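Local coordinates for 3-oxoacyl-[acyl-carrier-protein] synthase 3 (Micrococcus luteus NCTC 2665, PDB 4EWP) that probably catalyses the condensation that starts fatty acid synthesis, joining acetyl-CoA and malonyl-ACP into 3-oxobutanoyl-ACP with loss of carbon dioxide, at residues T91-H96 with G149-S154; S100-V105 with A116-A121; V156-D161 with W233-Q238; W197-M202 with A338-G343; Y126-A131 with S188-D193. All blocks are in the same frame, centred on the assembly; numbering follows the deposited sequence.

Contact 1 (T91-H96 with G149-S154); sequences TVTFPH and GVERLS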
# COMPACT_ATOMS: atom_id res chain seq x y z
N THR A 91 -6.22 3.50 -0.85
CA THR A 91 -6.39 4.79 -1.52
C THR A 91 -5.22 5.06 -2.46
O THR A 91 -4.11 4.60 -2.22
CB THR A 91 -6.42 5.93 -0.49
OG1 THR A 91 -6.62 7.18 -1.16
CG2 THR A 91 -5.11 6.01 0.26
N VAL A 92 -5.46 5.84 -3.51
CA VAL A 92 -4.38 6.29 -4.39
C VAL A 92 -4.34 7.80 -4.51
O VAL A 92 -3.64 8.33 -5.36
CB VAL A 92 -4.51 5.71 -5.82
CG1 VAL A 92 -4.42 4.20 -5.81
CG2 VAL A 92 -5.82 6.18 -6.49
N THR A 93 -5.10 8.50 -3.67
CA THR A 93 -5.22 9.95 -3.86
C THR A 93 -4.66 10.78 -2.71
O THR A 93 -4.69 12.00 -2.75
CB THR A 93 -6.68 10.38 -4.18
OG1 THR A 93 -7.60 9.71 -3.30
CG2 THR A 93 -7.04 10.01 -5.59
N PHE A 94 -4.15 10.12 -1.67
CA PHE A 94 -3.51 10.83 -0.58
C PHE A 94 -2.21 11.44 -1.13
O PHE A 94 -1.33 10.71 -1.58
CB PHE A 94 -3.25 9.87 0.58
CG PHE A 94 -2.72 10.52 1.84
CD1 PHE A 94 -1.52 10.10 2.41
CD2 PHE A 94 -3.45 11.50 2.50
CE1 PHE A 94 -1.05 10.65 3.60
CE2 PHE A 94 -2.99 12.07 3.68
CZ PHE A 94 -1.79 11.64 4.24
N PRO A 95 -2.11 12.77 -1.11
CA PRO A 95 -1.05 13.55 -1.78
C PRO A 95 0.28 13.61 -1.03
O PRO A 95 0.90 14.67 -0.97
CB PRO A 95 -1.65 14.96 -1.86
CG PRO A 95 -2.55 15.03 -0.68
CD PRO A 95 -3.13 13.65 -0.51
N HIS A 96 0.69 12.48 -0.47
CA HIS A 96 2.00 12.37 0.15
C HIS A 96 2.59 11.02 -0.17
O HIS A 96 1.96 9.99 0.07
CB HIS A 96 1.89 12.49 1.66
CG HIS A 96 1.36 13.81 2.13
ND1 HIS A 96 2.19 14.86 2.45
CD2 HIS A 96 0.10 14.24 2.32
CE1 HIS A 96 1.45 15.89 2.84
NE2 HIS A 96 0.18 15.54 2.76
N GLY A 149 -11.80 1.93 2.27
CA GLY A 149 -11.59 2.28 0.87
C GLY A 149 -11.95 3.75 0.79
O GLY A 149 -13.05 4.13 1.19
N VAL A 150 -11.03 4.59 0.31
CA VAL A 150 -11.25 6.04 0.37
C VAL A 150 -10.48 6.77 -0.73
O VAL A 150 -9.35 6.42 -1.03
CB VAL A 150 -10.89 6.61 1.78
CG1 VAL A 150 -9.49 6.17 2.23
CG2 VAL A 150 -11.00 8.13 1.81
N GLU A 151 -11.11 7.76 -1.33
CA GLU A 151 -10.50 8.49 -2.43
C GLU A 151 -11.05 9.90 -2.51
O GLU A 151 -12.24 10.14 -2.32
CB GLU A 151 -10.82 7.80 -3.78
CG GLU A 151 -10.45 6.32 -3.90
CD GLU A 151 -8.96 6.09 -4.11
OE1 GLU A 151 -8.16 7.00 -3.87
OE2 GLU A 151 -8.60 4.97 -4.52
N ARG A 152 -10.17 10.85 -2.82
CA ARG A 152 -10.63 12.12 -3.34
C ARG A 152 -10.17 12.18 -4.79
O ARG A 152 -9.20 12.87 -5.13
CB ARG A 152 -10.14 13.32 -2.51
CG ARG A 152 -10.88 14.63 -2.87
CD ARG A 152 -10.74 15.74 -1.83
NE ARG A 152 -9.37 16.22 -1.71
CZ ARG A 152 -8.95 17.06 -0.77
NH1 ARG A 152 -9.78 17.53 0.16
NH2 ARG A 152 -7.67 17.43 -0.75
N LEU A 153 -10.86 11.43 -5.64
CA LEU A 153 -10.52 11.32 -7.05
C LEU A 153 -10.59 12.67 -7.76
O LEU A 153 -9.95 12.86 -8.79
CB LEU A 153 -11.47 10.35 -7.75
CG LEU A 153 -11.40 8.87 -7.34
CD1 LEU A 153 -12.56 8.12 -7.93
CD2 LEU A 153 -10.08 8.27 -7.83
N SER A 154 -11.39 13.59 -7.23
CA SER A 154 -11.54 14.88 -7.89
C SER A 154 -10.19 15.62 -7.91
O SER A 154 -10.00 16.54 -8.70
CB SER A 154 -12.64 15.72 -7.23
OG SER A 154 -12.42 15.86 -5.84
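Thr-93 meets Glu-151 at about a right angle, hydroxyl to carboxylate: Thr-93 OG1 donates to Glu-151 OE1 at 2.8 Å, nearly in line with the C-O bond. The same hydroxyl accepts the backbone N-H of Arg-152, with Arg-152 N 2.9 Å from Thr-93 OG1, and so relays between strand backbone and carboxylate. A chi1 of 45° sets OG1 between the backbone N and carbonyl carbon of Thr-93, and leaves CG2 to lean toward Leu-153, 4.2 Å from its CD2. The second donor to Glu-151 OE1 is Val-92 N, 3.0 Å away, its N-H almost straight (169°) and coming from the syn side, 18° out of the carboxylate plane. Glu-151 bends at chi2, which brings its carboxylate back toward the loop, where CG2 of Val-92 touches both oxygens. Thr-91 OG1 lies 2.8 Å from Val-150 O and 3.1 Å from Glu-151 OE1, and its single proton may serve either. A leucine in place of Glu-151 would probably leave Val-92 N and the Thr-93 hydroxyl without their common acceptor and free the loop to shift against the strand. Val-62 of helix 62-76 packs on Thr-91, Thr-93 and Val-150, while the Arg-152 guanidinium pairs with Asp-155. The contact ties the loop after strand 86-90 to the parallel neighbouring strand 144-152 in a mixed sheet of the thiolase fold, and Leu-153 ends about 5 Å, side chain to side chain, from Asn-306 of the predicted active site.

Contact 2 (S100-V105 with A116-A121); sequences SAAALV and AYDVSA
Asp-118 receives the first turn of helix 101-108 on its carboxylate, joining helix and second strand of the beta-alpha-beta unit formed by strand 86-90, that helix and strand 116-120. Both oxygens are used. Ala-101 N donates to Asp-118 OD2 at 2.8 Å, nearly straight at 172°, and Ala-102 N to the syn lone pair of Asp-118 OD1, also at 2.8 Å. With chi1 at -65°, CG of Asp-118 lies anti to its carbonyl carbon, and chi2 near -5° turns the carboxylate so that each oxygen faces one N-H. The start of a helix carries the positive end of its dipole, which would be expected to favour a negatively charged carboxylate here. Ser-100 is the N-cap: its OG accepts from Ala-103 N over 3.3 Å. CB of Ser-100 rests against the carboxylate, 3.4 Å from Asp-118 CG. Small side chains bring helix and strand close, as where Ala-102 CB meets Ala-116 CB at 3.9 Å. Strand 116-120 is the outermost of its sheet within this chain, but Asp-118 and Ser-120 pair antiparallel with a strand of the second subunit, so the sheet continues across the dimer interface. Leu-104 packs on Trp-197 of that subunit. A water completes the seam, accepting from Ser-100 OG at 2.8 Å and donating to Ala-116 O at 2.6 Å.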
# COMPACT_ATOMS: atom_id res chain seq x y z
N SER A 100 2.01 7.27 5.49
CA SER A 100 0.71 6.86 4.99
C SER A 100 -0.44 7.66 5.62
O SER A 100 -0.28 8.33 6.64
CB SER A 100 0.49 5.39 5.29
OG SER A 100 0.43 5.20 6.69
N ALA A 101 -1.60 7.56 5.01
CA ALA A 101 -2.82 8.15 5.53
C ALA A 101 -3.29 7.31 6.71
O ALA A 101 -3.84 7.83 7.69
CB ALA A 101 -3.87 8.14 4.44
N ALA A 102 -3.06 6.00 6.60
CA ALA A 102 -3.51 5.05 7.59
C ALA A 102 -3.00 5.43 8.98
O ALA A 102 -3.70 5.24 9.98
CB ALA A 102 -3.03 3.63 7.21
N ALA A 103 -1.78 5.94 9.03
CA ALA A 103 -1.16 6.25 10.31
C ALA A 103 -1.87 7.42 10.96
O ALA A 103 -2.06 7.44 12.18
CB ALA A 103 0.35 6.54 10.14
N LEU A 104 -2.29 8.40 10.14
CA LEU A 104 -3.13 9.49 10.64
C LEU A 104 -4.49 8.98 11.10
O LEU A 104 -4.97 9.35 12.18
CB LEU A 104 -3.36 10.57 9.57
CG LEU A 104 -2.24 11.57 9.29
CD1 LEU A 104 -2.60 12.42 8.08
CD2 LEU A 104 -1.97 12.46 10.50
N VAL A 105 -5.12 8.13 10.29
CA VAL A 105 -6.43 7.60 10.62
C VAL A 105 -6.37 6.85 11.95
O VAL A 105 -7.19 7.08 12.84
CB VAL A 105 -6.98 6.68 9.50
CG1 VAL A 105 -8.32 6.02 9.91
CG2 VAL A 105 -7.13 7.46 8.19
N ALA A 116 -0.57 0.23 10.88
CA ALA A 116 -1.40 1.02 9.99
C ALA A 116 -0.63 1.20 8.71
O ALA A 116 0.52 1.65 8.75
CB ALA A 116 -1.67 2.38 10.63
N TYR A 117 -1.23 0.85 7.58
CA TYR A 117 -0.58 1.06 6.28
C TYR A 117 -1.59 1.34 5.18
O TYR A 117 -2.75 0.93 5.28
CB TYR A 117 0.29 -0.14 5.90
CG TYR A 117 -0.43 -1.47 5.72
CD1 TYR A 117 -0.79 -1.94 4.46
CD2 TYR A 117 -0.72 -2.28 6.81
CE1 TYR A 117 -1.43 -3.18 4.31
CE2 TYR A 117 -1.35 -3.50 6.67
CZ TYR A 117 -1.69 -3.95 5.42
OH TYR A 117 -2.31 -5.16 5.30
N ASP A 118 -1.14 2.01 4.12
CA ASP A 118 -1.97 2.23 2.93
C ASP A 118 -1.63 1.14 1.92
O ASP A 118 -0.51 0.63 1.91
CB ASP A 118 -1.68 3.58 2.27
CG ASP A 118 -2.06 4.77 3.14
OD1 ASP A 118 -2.65 4.59 4.24
OD2 ASP A 118 -1.77 5.91 2.71
N VAL A 119 -2.61 0.82 1.08
CA VAL A 119 -2.48 -0.18 0.04
C VAL A 119 -2.79 0.47 -1.31
O VAL A 119 -3.64 1.35 -1.40
CB VAL A 119 -3.48 -1.33 0.27
CG1 VAL A 119 -3.84 -2.02 -1.03
CG2 VAL A 119 -2.92 -2.33 1.27
N SER A 120 -2.07 0.06 -2.35
CA SER A 120 -2.34 0.57 -3.69
C SER A 120 -2.84 -0.56 -4.58
O SER A 120 -2.04 -1.38 -5.08
CB SER A 120 -1.09 1.19 -4.31
OG SER A 120 -1.37 1.75 -5.59
N ALA A 121 -4.15 -0.58 -4.80
CA ALA A 121 -4.79 -1.57 -5.65
C ALA A 121 -6.01 -0.96 -6.32
O ALA A 121 -7.01 -1.66 -6.62
CB ALA A 121 -5.14 -2.81 -4.86
O HOH W 1 2.18 3.02 7.24

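Contact 3 (V156-D161 with W233-Q238); sequences VVDPTD and WPTLRQ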
# COMPACT_ATOMS: atom_id res chain seq x y z
N VAL A 156 -7.47 14.31 -8.96
CA VAL A 156 -6.73 13.82 -10.12
C VAL A 156 -7.56 13.66 -11.42
O VAL A 156 -7.23 12.85 -12.28
CB VAL A 156 -6.02 12.49 -9.82
CG1 VAL A 156 -4.82 12.72 -8.92
CG2 VAL A 156 -6.99 11.50 -9.17
N VAL A 157 -8.62 14.45 -11.58
CA VAL A 157 -9.34 14.45 -12.85
C VAL A 157 -8.96 15.67 -13.69
O VAL A 157 -8.64 16.73 -13.16
CB VAL A 157 -10.87 14.38 -12.67
CG1 VAL A 157 -11.28 13.03 -12.10
CG2 VAL A 157 -11.37 15.51 -11.79
N ASP A 158 -8.98 15.50 -15.00
CA ASP A 158 -8.81 16.61 -15.92
C ASP A 158 -10.22 16.95 -16.41
O ASP A 158 -10.88 16.11 -17.01
CB ASP A 158 -7.92 16.20 -17.10
CG ASP A 158 -7.66 17.35 -18.09
OD1 ASP A 158 -8.38 18.37 -18.07
OD2 ASP A 158 -6.72 17.21 -18.91
N PRO A 159 -10.67 18.18 -16.14
CA PRO A 159 -12.03 18.63 -16.49
C PRO A 159 -12.30 18.56 -18.00
O PRO A 159 -13.47 18.53 -18.41
CB PRO A 159 -12.05 20.09 -16.03
CG PRO A 159 -10.93 20.22 -15.07
CD PRO A 159 -9.89 19.23 -15.47
N THR A 160 -11.25 18.54 -18.81
CA THR A 160 -11.40 18.43 -20.26
C THR A 160 -11.35 16.97 -20.73
O THR A 160 -11.50 16.70 -21.92
CB THR A 160 -10.31 19.22 -21.01
OG1 THR A 160 -9.02 18.69 -20.70
CG2 THR A 160 -10.36 20.69 -20.63
N ASP A 161 -11.12 16.05 -19.80
CA ASP A 161 -11.02 14.63 -20.15
C ASP A 161 -12.39 13.97 -20.35
O ASP A 161 -13.22 13.95 -19.43
CB ASP A 161 -10.23 13.87 -19.07
CG ASP A 161 -10.44 12.36 -19.15
OD1 ASP A 161 -10.08 11.76 -20.19
OD2 ASP A 161 -10.94 11.77 -18.15
N TRP A 233 0.07 18.64 -14.15
CA TRP A 233 -0.37 17.82 -13.03
C TRP A 233 -0.94 16.52 -13.61
O TRP A 233 -1.85 16.56 -14.43
CB TRP A 233 -1.42 18.56 -12.21
CG TRP A 233 -2.03 17.74 -11.10
CD1 TRP A 233 -3.31 17.27 -11.04
CD2 TRP A 233 -1.38 17.30 -9.90
NE1 TRP A 233 -3.50 16.57 -9.86
CE2 TRP A 233 -2.33 16.57 -9.15
CE3 TRP A 233 -0.09 17.45 -9.38
CZ2 TRP A 233 -2.03 16.00 -7.92
CZ3 TRP A 233 0.21 16.88 -8.16
CH2 TRP A 233 -0.76 16.16 -7.44
N PRO A 234 -0.39 15.37 -13.21
CA PRO A 234 -0.87 14.11 -13.78
C PRO A 234 -2.33 13.87 -13.41
O PRO A 234 -2.73 14.12 -12.27
CB PRO A 234 0.01 13.05 -13.10
CG PRO A 234 1.20 13.78 -12.62
CD PRO A 234 0.71 15.16 -12.26
N THR A 235 -3.11 13.38 -14.37
CA THR A 235 -4.51 13.09 -14.12
C THR A 235 -4.88 11.72 -14.68
O THR A 235 -4.18 11.18 -15.52
CB THR A 235 -5.43 14.14 -14.74
OG1 THR A 235 -5.15 14.26 -16.14
CG2 THR A 235 -5.20 15.48 -14.06
N LEU A 236 -5.98 11.19 -14.18
CA LEU A 236 -6.45 9.86 -14.54
C LEU A 236 -7.01 9.81 -15.96
O LEU A 236 -7.59 10.78 -16.46
CB LEU A 236 -7.52 9.43 -13.53
CG LEU A 236 -7.53 8.04 -12.91
CD1 LEU A 236 -6.14 7.54 -12.61
CD2 LEU A 236 -8.37 8.07 -11.63
N ARG A 237 -6.81 8.68 -16.63
CA ARG A 237 -7.29 8.50 -17.99
C ARG A 237 -7.60 7.02 -18.17
O ARG A 237 -7.10 6.18 -17.40
CB ARG A 237 -6.23 9.01 -18.99
CG ARG A 237 -5.85 8.06 -20.12
CD ARG A 237 -4.82 7.02 -19.71
NE ARG A 237 -5.19 5.68 -20.18
CZ ARG A 237 -5.20 5.31 -21.46
NH1 ARG A 237 -4.85 6.17 -22.41
NH2 ARG A 237 -5.55 4.08 -21.78
N GLN A 238 -8.44 6.68 -19.14
CA GLN A 238 -8.68 5.27 -19.42
C GLN A 238 -9.04 5.01 -20.88
O GLN A 238 -9.61 5.86 -21.56
CB GLN A 238 -9.78 4.72 -18.52
CG GLN A 238 -11.18 5.15 -18.94
CD GLN A 238 -12.27 4.47 -18.15
OE1 GLN A 238 -12.02 3.51 -17.42
NE2 GLN A 238 -13.50 4.96 -18.29
O HOH W 2 -9.59 12.95 -15.71
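Asp-161 and Leu-236 are joined through one water that gathers three groups: it accepts from Asp-158 N at 2.7 Å and donates to Asp-161 OD2 and Leu-236 O, each 3.0 Å away. The direct polar link is a single backbone bond, Leu-236 N to Val-156 O at 2.8 Å, with the N-H pointing almost straight at the oxygen (170°). Beside it Val-156 CG1 meets the Trp-233 ring obliquely, 4.2 Å from NE1, an atom whose proton goes to Asp-155 O. Asp-158, its CG anti to the backbone N (chi1 -178°), sets CB 3.5 Å from Thr-235 OG1 and sends the carboxylate onward to its own turn. There OD1 takes both Thr-160 N and Thr-160 OG1 from one face of the carboxylate plane; the bond from Thr-160 N makes an Asx turn, at the start of the type I turn 158-161. An alanine at Asp-158 would keep the touch on Thr-235 but would probably leave the N-H and hydroxyl of Thr-160 without their shared acceptor, making the turn looser. Asp-161 is held further by Ser-163 OG at OD1 and by Ile-164 N at OD2. The chemistry implies a turn stiffened by its own side chain and fastened to strand 236-238 by backbone and water, with apolar packing at Val-156.

Contact 4 (W197-M202 with A338-G343); sequences WSTISM and AGLVYG
The indole of Trp-197 meets Gly-339 O obliquely, CD1 lying 3.4 Å from that oxygen; the His-96 ring of the second subunit stacks with the indole edge to face, and NE1 donates to Ser-100 O of that second subunit. With CG anti to the backbone N (chi1 -166°), CB and the CD1 side of the indole lie along Gly-339 O. Trp-197 CA also comes within 3.0 Å of that oxygen, a CA-H...O contact. The peptide between Gly-339 and Leu-340 is cis, and Gly-339 has backbone angles at which a CB would press on the carbonyl of Ala-338 and on Val-341 N. Ile-200 supplies the apolar side: its CB sits 3.7 Å from Ala-338 CB, and its CD1 4.2 Å from Leu-340 CD2. One water joins the backbones, accepting from Gly-339 N at 2.9 Å and Ile-200 N at 3.2 Å and lying 2.6 Å from Trp-197 O. Ile-200 reaches to about 6 Å from Cys-123, side chain to side chain, a predicted active-site residue. The chemistry implies a close, mainly apolar and water-mediated fit, in which Trp-197 spends its polar N-H on the dimer partner.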
# COMPACT_ATOMS: atom_id res chain seq x y z
N TRP A 197 -1.18 -2.71 -17.72
CA TRP A 197 -0.96 -1.62 -16.76
C TRP A 197 -1.45 -0.27 -17.30
O TRP A 197 -1.97 0.56 -16.55
CB TRP A 197 0.53 -1.55 -16.41
CG TRP A 197 0.93 -0.71 -15.21
CD1 TRP A 197 0.92 -1.09 -13.89
CD2 TRP A 197 1.49 0.62 -15.23
NE1 TRP A 197 1.40 -0.08 -13.09
CE2 TRP A 197 1.76 0.98 -13.89
CE3 TRP A 197 1.76 1.54 -16.24
CZ2 TRP A 197 2.28 2.23 -13.54
CZ3 TRP A 197 2.29 2.78 -15.89
CH2 TRP A 197 2.54 3.11 -14.56
N SER A 198 -1.33 -0.05 -18.61
CA SER A 198 -1.62 1.26 -19.16
C SER A 198 -3.09 1.49 -19.49
O SER A 198 -3.47 2.59 -19.91
CB SER A 198 -0.75 1.54 -20.39
OG SER A 198 -1.28 0.87 -21.53
N THR A 199 -3.93 0.46 -19.31
CA THR A 199 -5.35 0.57 -19.69
C THR A 199 -6.10 1.66 -18.93
O THR A 199 -6.88 2.41 -19.51
CB THR A 199 -6.07 -0.80 -19.59
OG1 THR A 199 -5.51 -1.68 -20.57
CG2 THR A 199 -7.57 -0.65 -19.86
N ILE A 200 -5.86 1.73 -17.62
CA ILE A 200 -6.32 2.82 -16.78
C ILE A 200 -5.05 3.32 -16.10
O ILE A 200 -4.37 2.55 -15.43
CB ILE A 200 -7.29 2.30 -15.69
CG1 ILE A 200 -8.45 1.53 -16.31
CG2 ILE A 200 -7.80 3.43 -14.82
CD1 ILE A 200 -9.31 0.81 -15.25
N SER A 201 -4.73 4.60 -16.26
CA SER A 201 -3.45 5.10 -15.80
C SER A 201 -3.45 6.62 -15.75
O SER A 201 -4.42 7.24 -16.16
CB SER A 201 -2.33 4.63 -16.73
OG SER A 201 -2.49 5.18 -18.03
N MET A 202 -2.38 7.21 -15.22
CA MET A 202 -2.23 8.66 -15.18
C MET A 202 -1.68 9.12 -16.52
O MET A 202 -1.08 8.33 -17.24
CB MET A 202 -1.29 9.08 -14.06
CG MET A 202 -1.63 8.52 -12.69
SD MET A 202 -3.23 9.12 -12.10
CE MET A 202 -2.89 10.85 -11.84
N ALA A 338 -7.39 -0.11 -12.17
CA ALA A 338 -6.07 0.11 -12.76
C ALA A 338 -5.02 -0.91 -12.28
O ALA A 338 -4.94 -1.22 -11.09
CB ALA A 338 -5.60 1.53 -12.49
N GLY A 339 -4.22 -1.43 -13.20
CA GLY A 339 -3.24 -2.43 -12.83
C GLY A 339 -2.82 -3.32 -13.99
O GLY A 339 -1.65 -3.31 -14.39
N LEU A 340 -3.75 -4.11 -14.52
CA LEU A 340 -5.11 -4.19 -14.00
C LEU A 340 -5.12 -5.09 -12.76
O LEU A 340 -4.31 -6.01 -12.65
CB LEU A 340 -6.03 -4.75 -15.08
CG LEU A 340 -6.32 -3.88 -16.32
CD1 LEU A 340 -6.91 -4.70 -17.47
CD2 LEU A 340 -7.25 -2.73 -15.96
N VAL A 341 -6.02 -4.82 -11.82
CA VAL A 341 -6.18 -5.68 -10.65
C VAL A 341 -7.66 -5.92 -10.34
O VAL A 341 -8.52 -5.12 -10.71
CB VAL A 341 -5.48 -5.11 -9.39
CG1 VAL A 341 -3.96 -5.07 -9.58
CG2 VAL A 341 -6.03 -3.72 -9.02
N TYR A 342 -7.94 -7.03 -9.66
CA TYR A 342 -9.30 -7.37 -9.25
C TYR A 342 -9.32 -8.20 -7.97
O TYR A 342 -8.36 -8.91 -7.66
CB TYR A 342 -9.99 -8.16 -10.35
CG TYR A 342 -9.28 -9.45 -10.72
CD1 TYR A 342 -8.41 -9.50 -11.81
CD2 TYR A 342 -9.47 -10.61 -9.98
CE1 TYR A 342 -7.76 -10.68 -12.15
CE2 TYR A 342 -8.83 -11.78 -10.32
CZ TYR A 342 -7.98 -11.81 -11.40
OH TYR A 342 -7.35 -12.99 -11.72
N GLY A 343 -10.43 -8.15 -7.25
CA GLY A 343 -10.61 -8.96 -6.06
C GLY A 343 -12.09 -9.22 -5.80
O GLY A 343 -12.93 -8.34 -6.03
O HOH W 3 -4.27 -0.40 -15.88

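Contact 5 (Y126-A131 with S188-D193); sequences YCYGVA and SVWGSD
Tyr-128 lays one face of its phenol ring under the edge of Trp-190, whose CE3 stands over the ring centre. The pair is T-shaped: the six-membered ring of Trp-190 is turned 69° against the phenol, and the two centroids are 4.8 Å apart. Tyr-128 CD2 and Trp-190 CZ3 are the nearest atoms of the pair at 3.5 Å. Trp-190 in turn offers a face to the helix. Ala-131 CB sits 3.6 Å from the centroid of the six-membered ring of Trp-190, only 5° off the normal, a well-centred CH-pi contact. Trp-190 takes a chi1 of 57°, with CG between the backbone N and the carbonyl carbon, and this turns the indole so that its edge meets the phenol while one face takes the alanine methyl. The phenol is held at its far end too: Tyr-128 OH donates to Gly-191 O at 2.8 Å, approaching from above the carbonyl plane, while the oxygen lies near the plane of the phenol. The hydroxyl also accepts from Ala-116 N of the second subunit, so two bonds fix where the ring ends. Ser-188 OG touches Ala-131 CB at 3.3 Å and has its polar partner in Gln-345, which also binds Cys-127 O. Pro-115 of the second subunit packs on both aromatic rings. Helix 125-138 thus lies across strand 189-192, the border strand of its five-stranded sheet within this chain; strand 341-348 runs antiparallel beside that strand and meets Tyr-128 through Val-341, and helix 311-322 covers Tyr-126 and Cys-127.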
# COMPACT_ATOMS: atom_id res chain seq x y z
N TYR A 126 -10.53 -2.02 -1.96
CA TYR A 126 -11.30 -2.49 -0.81
C TYR A 126 -11.33 -4.01 -0.76
O TYR A 126 -11.16 -4.59 0.31
CB TYR A 126 -12.70 -1.91 -0.83
CG TYR A 126 -13.71 -2.70 -0.05
CD1 TYR A 126 -14.48 -3.67 -0.67
CD2 TYR A 126 -13.90 -2.48 1.31
CE1 TYR A 126 -15.41 -4.40 0.02
CE2 TYR A 126 -14.83 -3.20 2.02
CZ TYR A 126 -15.60 -4.15 1.36
OH TYR A 126 -16.53 -4.90 2.04
N CYS A 127 -11.52 -4.67 -1.90
CA CYS A 127 -11.51 -6.14 -1.93
C CYS A 127 -10.13 -6.73 -1.62
O CYS A 127 -10.04 -7.82 -1.04
CB CYS A 127 -12.04 -6.68 -3.27
SG CYS A 127 -13.85 -6.54 -3.43
N TYR A 128 -9.07 -6.02 -2.00
CA TYR A 128 -7.70 -6.40 -1.62
C TYR A 128 -7.57 -6.22 -0.10
O TYR A 128 -6.99 -7.06 0.58
CB TYR A 128 -6.64 -5.53 -2.34
CG TYR A 128 -6.05 -6.14 -3.60
CD1 TYR A 128 -6.86 -6.40 -4.72
CD2 TYR A 128 -4.69 -6.42 -3.70
CE1 TYR A 128 -6.32 -6.96 -5.89
CE2 TYR A 128 -4.14 -6.98 -4.86
CZ TYR A 128 -4.95 -7.24 -5.95
OH TYR A 128 -4.40 -7.79 -7.09
N GLY A 129 -8.13 -5.13 0.42
CA GLY A 129 -8.12 -4.87 1.85
C GLY A 129 -8.81 -6.00 2.61
O GLY A 129 -8.34 -6.45 3.64
N VAL A 130 -9.94 -6.47 2.08
CA VAL A 130 -10.70 -7.51 2.76
C VAL A 130 -9.93 -8.82 2.73
O VAL A 130 -9.89 -9.53 3.73
CB VAL A 130 -12.12 -7.65 2.17
CG1 VAL A 130 -12.81 -8.92 2.66
CG2 VAL A 130 -12.96 -6.40 2.52
N ALA A 131 -9.28 -9.13 1.60
CA ALA A 131 -8.47 -10.34 1.50
C ALA A 131 -7.39 -10.30 2.57
O ALA A 131 -7.15 -11.29 3.27
CB ALA A 131 -7.84 -10.44 0.11
N SER A 188 -10.82 -15.56 -0.92
CA SER A 188 -10.69 -14.50 -1.91
C SER A 188 -10.28 -15.03 -3.28
O SER A 188 -9.47 -15.95 -3.40
CB SER A 188 -9.69 -13.44 -1.44
OG SER A 188 -10.27 -12.63 -0.43
N VAL A 189 -10.88 -14.45 -4.31
CA VAL A 189 -10.44 -14.66 -5.69
C VAL A 189 -9.91 -13.31 -6.20
O VAL A 189 -10.68 -12.37 -6.45
CB VAL A 189 -11.60 -15.15 -6.59
CG1 VAL A 189 -11.11 -15.32 -8.04
CG2 VAL A 189 -12.16 -16.46 -6.04
N TRP A 190 -8.60 -13.19 -6.28
CA TRP A 190 -8.02 -11.89 -6.57
C TRP A 190 -6.78 -12.07 -7.43
O TRP A 190 -6.14 -13.13 -7.41
CB TRP A 190 -7.76 -11.08 -5.28
CG TRP A 190 -6.85 -11.75 -4.25
CD1 TRP A 190 -6.68 -13.08 -4.04
CD2 TRP A 190 -6.01 -11.09 -3.30
NE1 TRP A 190 -5.78 -13.30 -3.03
CE2 TRP A 190 -5.35 -12.09 -2.55
CE3 TRP A 190 -5.74 -9.75 -3.00
CZ2 TRP A 190 -4.45 -11.79 -1.52
CZ3 TRP A 190 -4.83 -9.45 -1.99
CH2 TRP A 190 -4.20 -10.47 -1.26
N GLY A 191 -6.47 -11.05 -8.22
CA GLY A 191 -5.38 -11.18 -9.17
C GLY A 191 -5.01 -9.88 -9.85
O GLY A 191 -5.51 -8.81 -9.49
N SER A 192 -4.14 -9.99 -10.84
CA SER A 192 -3.59 -8.84 -11.52
C SER A 192 -3.28 -9.22 -12.96
O SER A 192 -3.10 -10.39 -13.29
CB SER A 192 -2.28 -8.40 -10.85
OG SER A 192 -1.22 -9.29 -11.19
N ASP A 193 -3.23 -8.22 -13.82
CA ASP A 193 -2.63 -8.41 -15.14
C ASP A 193 -1.87 -7.16 -15.51
O ASP A 193 -2.40 -6.26 -16.15
CB ASP A 193 -3.66 -8.74 -16.22
CG ASP A 193 -3.01 -8.99 -17.58
OD1 ASP A 193 -1.76 -8.91 -17.67
OD2 ASP A 193 -3.74 -9.25 -18.55

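Overall arrangement
Contacts 1 and 2 belong to the sheet containing strands 86-90, 116-120 and 144-152, and Phe-94 packs on Ala-101 between them. Both are buried and built on a carboxylate, taking an N-H and a hydroxyl in contact 1 and two helix N-H groups in contact 2. Contacts 4 and 5 share the other large sheet, where strands 341-348 and 189-192 pair; contact 5 is buried and aromatic, contact 4 partly buried, apolar and water-bridged. Contact 3 joins contact 4 through strands 236-238 and 200-202; it is itself mostly buried, though its turn reaches solvent at Pro-159 and Thr-160. Tyr-128 packs on Ala-121, linking contacts 5 and 2. All five touch the second subunit.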